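Local coordinates for protein dihydrodipicolinate synthase (Rhodopseudomonas palustris, PDB 3DZ1) that probably acts as a 4-hydroxy-tetrahydrodipicolinate synthase, a pyruvate-using TIM-barrel lyase of the DapA family associated with lysine biosynthesis, at residues 88-96 against 123-134. Numbering follows the deposited sequence.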
loop_
_atom_site.group_PDB
_atom_site.type_symbol
_atom_site.label_atom_id
_atom_site.label_comp_id
_atom_site.label_asym_id
_atom_site.label_seq_id
_atom_site.Cartn_x
_atom_site.Cartn_y
_atom_site.Cartn_z
ATOM N N PHE A 88 19.219 -12.526 0.951
ATOM C CA PHE A 88 19.669 -13.651 1.768
ATOM C C PHE A 88 21.159 -13.705 2.077
ATOM O O PHE A 88 21.561 -14.270 3.095
ATOM C CB PHE A 88 19.240 -14.967 1.115
ATOM C CG PHE A 88 17.751 -15.146 1.043
ATOM C CD1 PHE A 88 16.961 -14.961 2.173
ATOM C CD2 PHE A 88 17.137 -15.512 -0.151
ATOM C CE1 PHE A 88 15.579 -15.139 2.115
ATOM C CE2 PHE A 88 15.755 -15.692 -0.218
ATOM C CZ PHE A 88 14.978 -15.505 0.916
ATOM N N ALA A 89 21.983 -13.134 1.203
ATOM C CA ALA A 89 23.428 -13.144 1.420
ATOM C C ALA A 89 23.784 -12.343 2.668
ATOM O O ALA A 89 24.544 -12.804 3.521
ATOM C CB ALA A 89 24.145 -12.570 0.200
ATOM N N ALA A 90 23.234 -11.137 2.771
ATOM C CA ALA A 90 23.494 -10.285 3.922
ATOM C C ALA A 90 22.939 -10.941 5.183
ATOM O O ALA A 90 23.558 -10.893 6.246
ATOM C CB ALA A 90 22.857 -8.923 3.716
HETATM N N MSE A 91 21.769 -11.560 5.057
HETATM C CA MSE A 91 21.137 -12.223 6.185
HETATM C C MSE A 91 22.007 -13.368 6.694
HETATM O O MSE A 91 22.207 -13.516 7.899
HETATM C CB MSE A 91 19.763 -12.762 5.780
HETATM C CG MSE A 91 19.013 -13.446 6.915
HETATM SE SE MSE A 91 17.320 -14.202 6.344
HETATM C CE MSE A 91 16.441 -12.548 5.859
ATOM N N ARG A 92 22.521 -14.179 5.777
ATOM C CA ARG A 92 23.360 -15.306 6.172
ATOM C C ARG A 92 24.629 -14.834 6.871
ATOM O O ARG A 92 25.034 -15.395 7.891
ATOM C CB ARG A 92 23.741 -16.156 4.958
ATOM C CG ARG A 92 24.610 -17.354 5.318
ATOM C CD ARG A 92 25.021 -18.152 4.089
ATOM N NE ARG A 92 25.981 -19.203 4.417
ATOM C CZ ARG A 92 25.692 -20.302 5.109
ATOM N NH1 ARG A 92 24.460 -20.508 5.554
ATOM N NH2 ARG A 92 26.640 -21.196 5.360
ATOM N N ARG A 93 25.255 -13.802 6.320
ATOM C CA ARG A 93 26.481 -13.272 6.903
ATOM C C ARG A 93 26.270 -12.841 8.353
ATOM O O ARG A 93 26.972 -13.300 9.252
ATOM C CB ARG A 93 26.991 -12.088 6.075
ATOM C CG ARG A 93 28.218 -11.402 6.660
ATOM C CD ARG A 93 28.642 -10.222 5.802
ATOM N NE ARG A 93 29.170 -10.638 4.501
ATOM C CZ ARG A 93 30.377 -11.168 4.317
ATOM N NH1 ARG A 93 31.191 -11.350 5.354
ATOM N NH2 ARG A 93 30.773 -11.514 3.097
ATOM N N LEU A 94 25.292 -11.972 8.578
ATOM C CA LEU A 94 25.022 -11.476 9.925
ATOM C C LEU A 94 24.548 -12.560 10.884
ATOM O O LEU A 94 24.882 -12.535 12.070
ATOM C CB LEU A 94 23.991 -10.341 9.877
ATOM C CG LEU A 94 23.714 -9.609 11.194
ATOM C CD1 LEU A 94 25.019 -9.063 11.767
ATOM C CD2 LEU A 94 22.722 -8.480 10.956
ATOM N N ALA A 95 23.772 -13.512 10.378
ATOM C CA ALA A 95 23.267 -14.590 11.226
ATOM C C ALA A 95 24.396 -15.489 11.729
ATOM O O ALA A 95 24.507 -15.745 12.927
ATOM C CB ALA A 95 22.243 -15.415 10.466
ATOM N N ARG A 96 25.234 -15.960 10.810
ATOM C CA ARG A 96 26.347 -16.837 11.170
ATOM C C ARG A 96 27.353 -16.129 12.069
ATOM O O ARG A 96 27.881 -16.720 13.013
ATOM C CB ARG A 96 27.056 -17.341 9.912
ATOM C CG ARG A 96 26.213 -18.253 9.035
ATOM C CD ARG A 96 25.758 -19.489 9.789
ATOM N NE ARG A 96 25.303 -20.541 8.883
ATOM C CZ ARG A 96 24.660 -21.638 9.271
ATOM N NH1 ARG A 96 24.386 -21.836 10.553
ATOM N NH2 ARG A 96 24.293 -22.545 8.373
ATOM N N TYR A 123 8.871 -17.760 1.435
ATOM C CA TYR A 123 9.936 -16.860 1.852
ATOM C C TYR A 123 10.713 -17.407 3.043
ATOM O O TYR A 123 11.946 -17.435 3.039
ATOM C CB TYR A 123 9.387 -15.485 2.230
ATOM C CG TYR A 123 10.477 -14.575 2.736
ATOM C CD1 TYR A 123 11.374 -13.981 1.851
ATOM C CD2 TYR A 123 10.679 -14.389 4.104
ATOM C CE1 TYR A 123 12.452 -13.228 2.313
ATOM C CE2 TYR A 123 11.757 -13.639 4.578
ATOM C CZ TYR A 123 12.640 -13.064 3.676
ATOM O OH TYR A 123 13.719 -12.341 4.130
ATOM N N PHE A 124 9.992 -17.835 4.069
ATOM C CA PHE A 124 10.656 -18.343 5.252
ATOM C C PHE A 124 11.415 -19.642 5.042
ATOM O O PHE A 124 12.407 -19.888 5.723
ATOM C CB PHE A 124 9.656 -18.420 6.405
ATOM C CG PHE A 124 9.325 -17.067 6.968
ATOM C CD1 PHE A 124 10.300 -16.330 7.635
ATOM C CD2 PHE A 124 8.083 -16.483 6.746
ATOM C CE1 PHE A 124 10.049 -15.032 8.065
ATOM C CE2 PHE A 124 7.820 -15.186 7.172
ATOM C CZ PHE A 124 8.806 -14.459 7.831
ATOM N N ARG A 125 10.981 -20.459 4.089
ATOM C CA ARG A 125 11.708 -21.692 3.804
ATOM C C ARG A 125 13.027 -21.281 3.143
ATOM O O ARG A 125 14.065 -21.902 3.359
ATOM C CB ARG A 125 10.914 -22.606 2.864
ATOM C CG ARG A 125 9.653 -23.194 3.482
ATOM C CD ARG A 125 9.227 -24.475 2.772
ATOM N NE ARG A 125 9.002 -24.285 1.341
ATOM C CZ ARG A 125 7.892 -23.775 0.810
ATOM N NH1 ARG A 125 6.883 -23.402 1.588
ATOM N NH2 ARG A 125 7.794 -23.637 -0.505
ATOM N N GLN A 126 12.983 -20.225 2.337
ATOM C CA GLN A 126 14.192 -19.748 1.673
ATOM C C GLN A 126 15.084 -19.061 2.701
ATOM O O GLN A 126 16.312 -19.156 2.638
ATOM C CB GLN A 126 13.849 -18.757 0.559
ATOM C CG GLN A 126 12.928 -19.309 -0.507
ATOM C CD GLN A 126 12.582 -18.272 -1.552
ATOM O OE1 GLN A 126 12.307 -17.118 -1.225
ATOM N NE2 GLN A 126 12.577 -18.681 -2.814
ATOM N N ALA A 127 14.452 -18.372 3.646
ATOM C CA ALA A 127 15.169 -17.659 4.698
ATOM C C ALA A 127 15.941 -18.624 5.595
ATOM O O ALA A 127 17.106 -18.383 5.906
ATOM C CB ALA A 127 14.189 -16.831 5.531
ATOM N N THR A 128 15.300 -19.718 6.004
ATOM C CA THR A 128 15.971 -20.697 6.857
ATOM C C THR A 128 17.066 -21.438 6.094
ATOM O O THR A 128 18.087 -21.824 6.667
ATOM C CB THR A 128 14.982 -21.731 7.451
ATOM O OG1 THR A 128 14.234 -22.350 6.397
ATOM C CG2 THR A 128 14.030 -21.060 8.431
ATOM N N GLU A 129 16.854 -21.641 4.799
ATOM C CA GLU A 129 17.853 -22.319 3.982
ATOM C C GLU A 129 19.092 -21.432 3.934
ATOM O O GLU A 129 20.223 -21.920 3.898
ATOM C CB GLU A 129 17.314 -22.544 2.567
ATOM C CG GLU A 129 18.340 -23.090 1.591
ATOM C CD GLU A 129 17.777 -23.260 0.193
ATOM O OE1 GLU A 129 17.275 -22.264 -0.372
ATOM O OE2 GLU A 129 17.840 -24.388 -0.340
ATOM N N ALA A 130 18.863 -20.122 3.955
ATOM C CA ALA A 130 19.934 -19.137 3.909
ATOM C C ALA A 130 20.792 -19.081 5.173
ATOM O O ALA A 130 22.019 -19.134 5.093
ATOM C CB ALA A 130 19.350 -17.762 3.626
ATOM N N ILE A 131 20.155 -18.965 6.334
ATOM C CA ILE A 131 20.894 -18.882 7.592
ATOM C C ILE A 131 21.334 -20.237 8.138
ATOM O O ILE A 131 22.222 -20.303 8.986
ATOM C CB ILE A 131 20.070 -18.180 8.698
ATOM C CG1 ILE A 131 18.831 -19.013 9.036
ATOM C CG2 ILE A 131 19.681 -16.779 8.246
ATOM C CD1 ILE A 131 18.091 -18.536 10.264
ATOM N N GLY A 132 20.711 -21.308 7.653
ATOM C CA GLY A 132 21.049 -22.642 8.119
ATOM C C GLY A 132 19.971 -23.163 9.050
ATOM O O GLY A 132 19.503 -22.435 9.925
ATOM N N ASP A 133 19.572 -24.417 8.871
ATOM C CA ASP A 133 18.524 -25.006 9.708
ATOM C C ASP A 133 18.945 -25.222 11.159
ATOM O O ASP A 133 18.131 -25.601 12.001
ATOM C CB ASP A 133 18.059 -26.338 9.115
ATOM C CG ASP A 133 17.510 -26.191 7.713
ATOM O OD1 ASP A 133 16.661 -25.302 7.495
ATOM O OD2 ASP A 133 17.922 -26.970 6.829
ATOM N N ASP A 134 20.216 -24.975 11.451
ATOM C CA ASP A 134 20.741 -25.155 12.796
ATOM C C ASP A 134 20.628 -23.889 13.641
ATOM O O ASP A 134 20.885 -23.910 14.843
ATOM C CB ASP A 134 22.209 -25.587 12.721
ATOM C CG ASP A 134 23.077 -24.585 11.974
ATOM O OD1 ASP A 134 22.788 -24.308 10.791
ATOM O OD2 ASP A 134 24.051 -24.078 12.569
#
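Phe88 of one outer helix of the (βα)8 TIM barrel is a knob in a hole formed by Tyr123, Gln126, Ala127 and Ala130 of the next. The two helices follow adjacent parallel strands, 78-82 and 105-108; the axes of segments 88-96 and 123-131 come within 8.8 Å and cross at -49°. With CG anti to its carbonyl carbon, Phe88 sends its ring across the groove: CZ lies 3.5 Å from Gln126 CB, and CE1 is 3.7 Å from Tyr123 CE1. The Phe88 and Tyr123 rings are tilted 30° to one another but slid apart, and barely overlap. Pro283 of the second subunit also packs on Phe88 and Gln126.

Deeper in, selenomethionine Met91 runs straight out to SE and bends there, bringing CE close to Tyr123 OH, while its CG meets Ile131 CG2 at 3.7 Å. The same Ile131 methyl touches Ala95 CB, and strand 105-108 packs beneath both Met91 and Ile131.

Two arginines fasten the C-terminal end of helix 117-131. Arg92 lies extended alongside the Ala130 carbonyl, and its NH1 donates to Ala130 O in the guanidinium plane (2.8 Å, 159°), occupying an acceptor of the last helical turn. Arg96 bends at chi2 to lay one guanidinium face over the Ile131-Gly132 peptide; a side chain on Gly132 would run into NH2. An alanine in place of Arg96 would probably leave the Asp134 carboxylate without its cationic mate and uncover this peptide, freeing the turn after the helix to move. The salt bridge is forked but uneven: Arg96 NH1 reaches Asp134 OD1 on its syn side at 3.0 Å, with weaker bonds from NH1 to OD2 and from NH2 to OD1.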